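Local coordinates for protein predicted zincin-like metalloprotease (Acidothermus cellulolyticus 11B, PDB 3E11) that is of uncharacterised function but is probably a zinc-dependent peptidase of the zincin-like superfamily, and also binds calcium, at residues A[94-99]-A[104-109]; A[74-79]-A[87-92]; A[11-16]-A[81-86]. All blocks are in the same frame, centred on the assembly; numbering follows the deposited sequence. Where two conformers were deposited one is given.

Contact 1. Residues A[94-99]-A[104-109]; sequences VVHEIA and IDDERL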
loop_
_atom_site.group_PDB
_atom_site.type_symbol
_atom_site.label_atom_id
_atom_site.label_comp_id
_atom_site.label_asym_id
_atom_site.label_seq_id
_atom_site.Cartn_x
_atom_site.Cartn_y
_atom_site.Cartn_z
ATOM N N VAL A 94 -1.324 3.235 -0.481
ATOM C CA VAL A 94 -0.988 2.826 0.886
ATOM C C VAL A 94 -1.602 3.808 1.901
ATOM O O VAL A 94 -2.240 3.384 2.886
ATOM C CB VAL A 94 0.538 2.702 1.082
ATOM C CG1 VAL A 94 0.861 2.405 2.530
ATOM C CG2 VAL A 94 1.126 1.603 0.185
ATOM N N VAL A 95 -1.400 5.113 1.677
ATOM C CA VAL A 95 -1.927 6.122 2.608
ATOM C C VAL A 95 -3.467 6.088 2.686
ATOM O O VAL A 95 -4.059 6.138 3.781
ATOM C CB VAL A 95 -1.434 7.539 2.268
ATOM C CG1 VAL A 95 -2.167 8.579 3.108
ATOM C CG2 VAL A 95 0.049 7.633 2.553
ATOM N N HIS A 96 -4.132 5.962 1.548
ATOM C CA HIS A 96 -5.583 5.771 1.580
ATOM C C HIS A 96 -6.018 4.522 2.306
ATOM O O HIS A 96 -6.987 4.546 3.072
ATOM C CB HIS A 96 -6.173 5.814 0.167
ATOM C CG HIS A 96 -6.217 7.200 -0.390
ATOM N ND1 HIS A 96 -7.364 7.772 -0.885
ATOM C CD2 HIS A 96 -5.257 8.154 -0.464
ATOM C CE1 HIS A 96 -7.094 9.001 -1.296
ATOM N NE2 HIS A 96 -5.822 9.256 -1.047
ATOM N N GLU A 97 -5.310 3.427 2.077
ATOM C CA GLU A 97 -5.694 2.168 2.686
ATOM C C GLU A 97 -5.516 2.242 4.191
ATOM O O GLU A 97 -6.387 1.819 4.939
ATOM C CB GLU A 97 -4.917 0.990 2.074
ATOM C CG GLU A 97 -5.404 0.597 0.665
ATOM C CD GLU A 97 -6.882 0.240 0.649
ATOM O OE1 GLU A 97 -7.366 -0.358 1.621
ATOM O OE2 GLU A 97 -7.579 0.606 -0.310
ATOM N N ILE A 98 -4.411 2.814 4.654
ATOM C CA ILE A 98 -4.199 2.903 6.096
ATOM C C ILE A 98 -5.189 3.884 6.739
ATOM O O ILE A 98 -5.753 3.607 7.810
ATOM C CB ILE A 98 -2.708 3.205 6.454
ATOM C CG1 ILE A 98 -2.449 2.842 7.922
ATOM C CG2 ILE A 98 -2.298 4.612 6.129
ATOM C CD1 ILE A 98 -2.655 1.362 8.228
ATOM N N ALA A 99 -5.446 4.992 6.060
ATOM C CA ALA A 99 -6.372 5.998 6.576
ATOM C C ALA A 99 -7.784 5.419 6.741
ATOM O O ALA A 99 -8.437 5.599 7.774
ATOM C CB ALA A 99 -6.373 7.188 5.658
ATOM N N ILE A 104 -10.626 7.131 8.692
ATOM C CA ILE A 104 -10.388 8.482 8.182
ATOM C C ILE A 104 -10.758 8.500 6.696
ATOM O O ILE A 104 -10.240 7.723 5.907
ATOM C CB ILE A 104 -8.920 8.905 8.420
ATOM C CG1 ILE A 104 -8.662 9.049 9.926
ATOM C CG2 ILE A 104 -8.567 10.194 7.694
ATOM C CD1 ILE A 104 -7.368 8.495 10.380
ATOM N N ASP A 105 -11.675 9.388 6.340
ATOM C CA ASP A 105 -12.218 9.444 4.989
ATOM C C ASP A 105 -11.444 10.402 4.111
ATOM O O ASP A 105 -10.547 11.125 4.572
ATOM C CB ASP A 105 -13.672 9.876 5.020
ATOM C CG ASP A 105 -13.844 11.299 5.510
ATOM O OD1 ASP A 105 -14.096 12.190 4.676
ATOM O OD2 ASP A 105 -13.718 11.512 6.730
ATOM N N ASP A 106 -11.822 10.424 2.839
ATOM C CA ASP A 106 -11.072 11.175 1.836
ATOM C C ASP A 106 -11.153 12.687 2.023
ATOM O O ASP A 106 -10.223 13.393 1.636
ATOM C CB ASP A 106 -11.479 10.742 0.421
ATOM C CG ASP A 106 -10.922 9.381 0.055
ATOM O OD1 ASP A 106 -9.683 9.235 0.076
ATOM O OD2 ASP A 106 -11.703 8.453 -0.243
ATOM N N GLU A 107 -12.218 13.181 2.657
ATOM C CA GLU A 107 -12.323 14.614 2.924
ATOM C C GLU A 107 -11.282 15.011 3.971
ATOM O O GLU A 107 -10.649 16.056 3.849
ATOM C CB GLU A 107 -13.713 15.005 3.415
ATOM C CG GLU A 107 -14.819 14.920 2.386
ATOM C CD GLU A 107 -16.143 15.430 2.944
ATOM N N ARG A 108 -11.128 14.177 4.998
ATOM C CA ARG A 108 -10.095 14.372 6.016
ATOM C C ARG A 108 -8.696 14.229 5.413
ATOM O O ARG A 108 -7.791 14.981 5.770
ATOM C CB ARG A 108 -10.248 13.366 7.169
ATOM C CG ARG A 108 -11.537 13.426 8.001
ATOM C CD ARG A 108 -11.716 14.732 8.763
ATOM N NE ARG A 108 -12.093 15.808 7.855
ATOM C CZ ARG A 108 -13.327 16.050 7.401
ATOM N NH1 ARG A 108 -14.367 15.315 7.784
ATOM N NH2 ARG A 108 -13.528 17.056 6.554
ATOM N N LEU A 109 -8.531 13.257 4.509
ATOM C CA LEU A 109 -7.265 13.040 3.809
ATOM C C LEU A 109 -6.879 14.196 2.920
ATOM O O LEU A 109 -5.696 14.484 2.781
ATOM C CB LEU A 109 -7.319 11.777 2.948
ATOM C CG LEU A 109 -7.324 10.450 3.689
ATOM C CD1 LEU A 109 -7.574 9.300 2.692
ATOM C CD2 LEU A 109 -6.007 10.280 4.458
HETATM O O HOH W 1 -9.762 6.918 -1.690
#

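Contact 2. Residues A[74-79]-A[87-92]; sequences NTICAL and IDEVRK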
loop_
_atom_site.group_PDB
_atom_site.type_symbol
_atom_site.label_atom_id
_atom_site.label_comp_id
_atom_site.label_asym_id
_atom_site.label_seq_id
_atom_site.Cartn_x
_atom_site.Cartn_y
_atom_site.Cartn_z
ATOM N N ASN A 74 -0.306 -4.580 -11.745
ATOM C CA ASN A 74 -0.886 -4.342 -13.081
ATOM C C ASN A 74 -1.776 -3.091 -13.107
ATOM O O ASN A 74 -1.682 -2.259 -14.034
ATOM C CB ASN A 74 -1.658 -5.561 -13.563
ATOM C CG ASN A 74 -0.767 -6.709 -13.889
ATOM O OD1 ASN A 74 0.461 -6.589 -13.853
ATOM N ND2 ASN A 74 -1.361 -7.839 -14.216
ATOM N N THR A 75 -2.639 -2.954 -12.100
ATOM C CA THR A 75 -3.677 -1.923 -12.127
ATOM C C THR A 75 -3.037 -0.568 -11.843
ATOM O O THR A 75 -3.434 0.427 -12.428
ATOM C CB THR A 75 -4.858 -2.224 -11.166
ATOM O OG1 THR A 75 -4.344 -2.584 -9.894
ATOM C CG2 THR A 75 -5.698 -3.359 -11.685
ATOM N N ILE A 76 -2.018 -0.544 -10.985
ATOM C CA ILE A 76 -1.214 0.658 -10.706
ATOM C C ILE A 76 -0.477 1.116 -11.956
ATOM O O ILE A 76 -0.493 2.301 -12.314
ATOM C CB ILE A 76 -0.160 0.397 -9.576
ATOM C CG1 ILE A 76 -0.836 0.279 -8.193
ATOM C CG2 ILE A 76 0.919 1.491 -9.548
ATOM C CD1 ILE A 76 -1.077 1.615 -7.454
ATOM N N CYS A 77 0.213 0.182 -12.599
ATOM C CA CYS A 77 1.056 0.560 -13.750
ATOM C C CYS A 77 0.248 1.081 -14.902
ATOM O O CYS A 77 0.667 1.995 -15.571
ATOM C CB CYS A 77 1.956 -0.579 -14.217
ATOM S SG CYS A 77 3.330 -0.888 -13.032
ATOM N N ALA A 78 -0.937 0.525 -15.103
ATOM C CA ALA A 78 -1.839 0.959 -16.175
ATOM C C ALA A 78 -2.185 2.436 -16.090
ATOM O O ALA A 78 -2.534 3.033 -17.096
ATOM C CB ALA A 78 -3.100 0.155 -16.166
ATOM N N LEU A 79 -2.141 2.996 -14.888
ATOM C CA LEU A 79 -2.415 4.407 -14.654
ATOM C C LEU A 79 -1.188 5.344 -14.768
ATOM O O LEU A 79 -1.335 6.582 -14.621
ATOM C CB LEU A 79 -3.009 4.558 -13.243
ATOM C CG LEU A 79 -4.401 4.004 -12.998
ATOM C CD1 LEU A 79 -4.707 4.102 -11.484
ATOM C CD2 LEU A 79 -5.381 4.728 -13.822
ATOM N N ILE A 87 5.557 5.414 -8.173
ATOM C CA ILE A 87 5.881 5.683 -6.764
ATOM C C ILE A 87 4.749 6.460 -6.096
ATOM O O ILE A 87 4.256 6.078 -4.998
ATOM C CB ILE A 87 7.230 6.458 -6.613
ATOM C CG1 ILE A 87 8.423 5.547 -6.983
ATOM C CG2 ILE A 87 7.395 6.928 -5.187
ATOM C CD1 ILE A 87 9.719 6.276 -7.300
ATOM N N ASP A 88 4.334 7.540 -6.758
ATOM C CA ASP A 88 3.270 8.414 -6.246
ATOM C C ASP A 88 1.954 7.674 -6.065
ATOM O O ASP A 88 1.275 7.820 -5.046
ATOM C CB ASP A 88 3.053 9.595 -7.173
ATOM C CG ASP A 88 4.154 10.594 -7.073
ATOM O OD1 ASP A 88 4.940 10.495 -6.134
ATOM O OD2 ASP A 88 4.264 11.472 -7.943
ATOM N N GLU A 89 1.615 6.882 -7.066
ATOM C CA GLU A 89 0.397 6.130 -7.054
ATOM C C GLU A 89 0.411 5.060 -5.976
ATOM O O GLU A 89 -0.591 4.839 -5.300
ATOM C CB GLU A 89 0.145 5.522 -8.428
ATOM C CG GLU A 89 -1.303 5.179 -8.682
ATOM C CD GLU A 89 -2.217 6.393 -8.565
ATOM O OE1 GLU A 89 -1.847 7.483 -9.011
ATOM O OE2 GLU A 89 -3.294 6.257 -7.997
ATOM N N VAL A 90 1.520 4.361 -5.857
ATOM C CA VAL A 90 1.676 3.394 -4.755
ATOM C C VAL A 90 1.556 4.082 -3.377
ATOM O O VAL A 90 0.822 3.601 -2.489
ATOM C CB VAL A 90 2.986 2.608 -4.837
ATOM C CG1 VAL A 90 3.179 1.697 -3.561
ATOM C CG2 VAL A 90 3.014 1.714 -6.076
ATOM N N ARG A 91 2.254 5.202 -3.200
ATOM C CA ARG A 91 2.206 5.937 -1.945
ATOM C C ARG A 91 0.772 6.347 -1.633
ATOM O O ARG A 91 0.297 6.165 -0.515
ATOM C CB ARG A 91 3.118 7.172 -1.989
ATOM C CG ARG A 91 3.333 7.804 -0.625
ATOM C CD ARG A 91 4.297 8.957 -0.744
ATOM N NE ARG A 91 5.679 8.517 -1.012
ATOM C CZ ARG A 91 6.477 9.031 -1.954
ATOM N NH1 ARG A 91 6.049 10.000 -2.774
ATOM N NH2 ARG A 91 7.722 8.575 -2.088
ATOM N N LYS A 92 0.084 6.891 -2.636
ATOM C CA LYS A 92 -1.259 7.394 -2.435
ATOM C C LYS A 92 -2.167 6.237 -2.015
ATOM O O LYS A 92 -2.992 6.395 -1.136
ATOM C CB LYS A 92 -1.778 8.090 -3.682
ATOM C CG LYS A 92 -3.245 8.356 -3.676
ATOM C CD LYS A 92 -3.696 9.054 -4.961
ATOM C CE LYS A 92 -5.217 9.077 -5.022
ATOM N NZ LYS A 92 -5.750 9.882 -6.159
#

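Contact 3. Residues A[11-16]-A[81-86]; sequences DELVAE and ETESEV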
loop_
_atom_site.group_PDB
_atom_site.type_symbol
_atom_site.label_atom_id
_atom_site.label_comp_id
_atom_site.label_asym_id
_atom_site.label_seq_id
_atom_site.Cartn_x
_atom_site.Cartn_y
_atom_site.Cartn_z
ATOM N N ASP A 11 9.186 -3.677 -6.614
ATOM C CA ASP A 11 9.514 -3.734 -5.183
ATOM C C ASP A 11 10.334 -2.535 -4.690
ATOM O O ASP A 11 10.057 -1.981 -3.629
ATOM C CB ASP A 11 10.213 -5.046 -4.825
ATOM C CG ASP A 11 9.312 -6.239 -4.991
ATOM O OD1 ASP A 11 8.092 -6.036 -4.942
ATOM O OD2 ASP A 11 9.836 -7.363 -5.196
ATOM N N GLU A 12 11.280 -2.107 -5.494
ATOM C CA GLU A 12 12.086 -0.933 -5.204
ATOM C C GLU A 12 11.279 0.346 -5.202
ATOM O O GLU A 12 11.482 1.208 -4.353
ATOM C CB GLU A 12 13.208 -0.839 -6.241
ATOM C CG GLU A 12 14.183 -2.028 -6.179
ATOM C CD GLU A 12 15.245 -2.046 -7.275
ATOM O OE1 GLU A 12 15.238 -1.170 -8.158
ATOM O OE2 GLU A 12 16.110 -2.955 -7.250
ATOM N N LEU A 13 10.375 0.472 -6.167
ATOM C CA LEU A 13 9.418 1.586 -6.205
ATOM C C LEU A 13 8.476 1.581 -4.976
ATOM O O LEU A 13 8.166 2.627 -4.426
ATOM C CB LEU A 13 8.644 1.557 -7.525
ATOM C CG LEU A 13 9.575 1.684 -8.767
ATOM C CD1 LEU A 13 8.761 1.803 -10.048
ATOM C CD2 LEU A 13 10.561 2.823 -8.648
ATOM N N VAL A 14 8.030 0.409 -4.548
ATOM C CA VAL A 14 7.268 0.312 -3.307
ATOM C C VAL A 14 8.057 0.825 -2.085
ATOM O O VAL A 14 7.497 1.563 -1.232
ATOM C CB VAL A 14 6.738 -1.110 -3.073
ATOM C CG1 VAL A 14 6.032 -1.194 -1.748
ATOM C CG2 VAL A 14 5.810 -1.506 -4.227
ATOM N N ALA A 15 9.333 0.449 -1.993
ATOM C CA ALA A 15 10.176 0.892 -0.900
ATOM C C ALA A 15 10.272 2.420 -0.919
ATOM O O ALA A 15 10.140 3.044 0.128
ATOM C CB ALA A 15 11.540 0.260 -0.938
ATOM N N GLU A 16 10.461 3.002 -2.103
ATOM C CA GLU A 16 10.552 4.465 -2.240
ATOM C C GLU A 16 9.232 5.128 -1.862
ATOM O O GLU A 16 9.225 6.193 -1.255
ATOM C CB GLU A 16 10.938 4.874 -3.659
ATOM C CG GLU A 16 11.064 6.398 -3.857
ATOM C CD GLU A 16 12.223 7.008 -3.101
ATOM O OE1 GLU A 16 13.148 6.257 -2.733
ATOM O OE2 GLU A 16 12.224 8.242 -2.877
ATOM N N GLU A 81 2.723 6.640 -16.413
ATOM C CA GLU A 81 3.551 6.786 -17.616
ATOM C C GLU A 81 5.036 6.853 -17.247
ATOM O O GLU A 81 5.901 6.830 -18.143
ATOM C CB GLU A 81 3.115 8.041 -18.421
ATOM C CG GLU A 81 1.730 7.836 -19.064
ATOM C CD GLU A 81 1.242 9.003 -19.871
ATOM O OE1 GLU A 81 1.871 10.081 -19.833
ATOM O OE2 GLU A 81 0.237 8.828 -20.599
ATOM N N THR A 82 5.341 6.964 -15.945
ATOM C CA THR A 82 6.717 6.973 -15.474
ATOM C C THR A 82 6.813 6.241 -14.128
ATOM O O THR A 82 5.804 6.049 -13.446
ATOM C CB THR A 82 7.307 8.382 -15.302
ATOM O OG1 THR A 82 6.748 9.000 -14.132
ATOM C CG2 THR A 82 7.068 9.242 -16.527
ATOM N N GLU A 83 8.034 5.828 -13.787
ATOM C CA GLU A 83 8.368 5.257 -12.478
ATOM C C GLU A 83 8.035 6.163 -11.296
ATOM O O GLU A 83 7.507 5.685 -10.271
ATOM C CB GLU A 83 9.844 4.862 -12.417
ATOM C CG GLU A 83 10.139 3.589 -13.137
ATOM C CD GLU A 83 11.622 3.200 -13.003
ATOM O OE1 GLU A 83 12.451 4.062 -12.631
ATOM O OE2 GLU A 83 11.931 2.029 -13.236
ATOM N N SER A 84 8.275 7.460 -11.460
ATOM C CA SER A 84 7.876 8.434 -10.439
ATOM C C SER A 84 6.361 8.451 -10.244
ATOM O O SER A 84 5.893 8.515 -9.094
ATOM C CB SER A 84 8.385 9.823 -10.764
ATOM O OG SER A 84 9.802 9.828 -10.874
ATOM N N GLU A 85 5.596 8.364 -11.341
ATOM C CA GLU A 85 4.125 8.288 -11.229
ATOM C C GLU A 85 3.731 7.027 -10.484
ATOM O O GLU A 85 2.814 7.049 -9.664
ATOM C CB GLU A 85 3.427 8.365 -12.581
ATOM C CG GLU A 85 3.531 9.744 -13.203
ATOM C CD GLU A 85 2.736 9.917 -14.487
ATOM O OE1 GLU A 85 2.122 8.967 -14.993
ATOM O OE2 GLU A 85 2.732 11.053 -14.990
ATOM N N VAL A 86 4.429 5.931 -10.749
ATOM C CA VAL A 86 4.180 4.661 -10.042
ATOM C C VAL A 86 4.423 4.835 -8.530
ATOM O O VAL A 86 3.585 4.442 -7.709
ATOM C CB VAL A 86 5.033 3.465 -10.571
ATOM C CG1 VAL A 86 4.847 2.240 -9.682
ATOM C CG2 VAL A 86 4.628 3.106 -11.966
#

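Contact 1. Residues A[94-99]-A[104-109]
Leu109 sets its methyl CD1 squarely over one face of the His96 imidazole, a CH-pi contact 3.9 Å from the ring centroid and only 6° off the normal. The neighbouring methyl, CD2, presses on Ala99 CB at 3.3 Å, tighter than usual for two carbons, and reaches Val95 CG1 more loosely. A small alanine suits this spot, since it lets the short helix 106-110 come close to helix 83-101. Ala99 CB also meets Ile104 CB, where the chain returns after the turn.

His96, Glu97 and His100 match the HExxH helix of zincins, where the histidines would bind zinc and the glutamate would activate water; no metal occupies it here, and Asp106 OD1 has a weak hydrogen bond from His100 NE2.

Among the polar contacts, Ile104 N donates to Ala99 O over 2.8 Å, closing the turn between the two helices. His96 ND1 and Asp106 communicate through a water: it sits at the ring edge, in plane, 2.7 Å from ND1, and donates to Asp106 OD2. His96 has CG anti to its carbonyl carbon (chi1 -74°), and this torsion swings the ring out to where Leu109 CD1 and the water meet it. With an alanine here, Leu109 CD1 would probably lose the ring it lies against and the water its ND1 partner.

Helix 106-110 starts at Asp105, the N-cap, whose OD1 accepts from Glu107 N at 2.9 Å.

Contact 2. Residues A[74-79]-A[87-92]
Ile76 reaches across to helix 83-101 with both arms of its branched side chain, in the conformer described, one of two modelled. Its CD1 methyl lies 3.8 Å from Glu89 CG, touching the aliphatic part of the glutamate rather than its carboxylate, while CG2 meets Val90 CG2 at 4.1 Å, the two side chains crossing at about a right angle. A beta-branched isoleucine suits the place because in this conformer its two arms serve neighbouring residues of the facing helix. At the margin, Leu79 CD1 comes within 4.3 Å of Glu89 OE2, a loose contact.

The torsions explain the division of labour. Glu89 holds CG anti to its backbone N (chi1 -158°), which offers the methylene to Ile76; the bend at chi2 (59°) turns the carboxylate off the line of the chain, with OE2 near Leu79 CD1. Glu89 is partly exposed, whereas Val90 is buried.

Farther out, Ile76 also packs on Val86 and Thr93, one turn before and one turn after the central pair, and Thr93 OG1 is hydrogen-bonded to Glu89 O. Helix 73-78 is fastened at its start by hydrogen bonds from Asn74 ND2 to Glu39 OE1 and from Thr75 OG1 to Leu45 O.

This is a helix-helix packing in which the short helix 73-78, directly following strand 67-72, rests on the long helix that farther along carries the HExxH pattern expected of a zincin-like metallopeptidase.

Contact 3. Residues A[11-16]-A[81-86]
Leu13, the residue of 11-16 that makes the contact, places its CD1 methyl between Glu83 and Val86, one helical turn apart on helix 83-101. Just before it, Glu12 uses its carboxylate in a salt bridge with Arg9. The same arginine pairs with Glu83 OE1, so one positive charge serves two acidic side chains, whose Glu12 OE1 and Glu83 OE2 lie 6.9 Å apart; this probably eases their mutual repulsion.

Leu13 itself, whose CB points toward the other helix, has CG anti to its carbonyl carbon (chi1 -60°) and extends its branched end against that helix. One methyl, CD1, sits against both residues, 3.8 Å from Glu83 CG and 4.0 Å from Val86 CG1, while the other branch is left for Ile87. The leucine crosses the side chains of Glu83 and Val86 at about a right angle. Glu83, extended beyond CG, gives its methylenes to the leucine and its carboxylate to Arg9. Val86 offers a compact beta-branched surface suited to the buried side. Their helix is started by a cap: Thr82 OG1 accepts from Glu85 N at 3.1 Å, while Glu85 OE1 reaches back to Glu81 N at 2.8 Å.

After Leu13, Val14 points away from this contact and packs on Val34 and Val36. Helix 7-19 therefore lies between strand 32-37, met by Val14, and the first turns of helix 83-101, met by Leu13.

Overall arrangement
All three contacts use the long helix 83-101, taken up in turn at its beginning by contact 3, in its middle by contact 2 and near its end by contact 1. Contacts 2 and 3 are close neighbours, 8 Å between centres, and join directly: Arg91 NH2 hydrogen-bonds to Glu16 O, and Ile87 packs on Leu13. Contact 3 is the buried one, though small; contacts 1 and 2 are partly buried. Aliphatic carbons do the work in 2 and 3, where the glutamates contribute mainly their methylenes, and Glu83 its carboxylate to Arg9. Contact 1, about 16 and 20 Å from their centres, holds part of the probable zinc-binding helix and adds a ring, a water and a backbone bond.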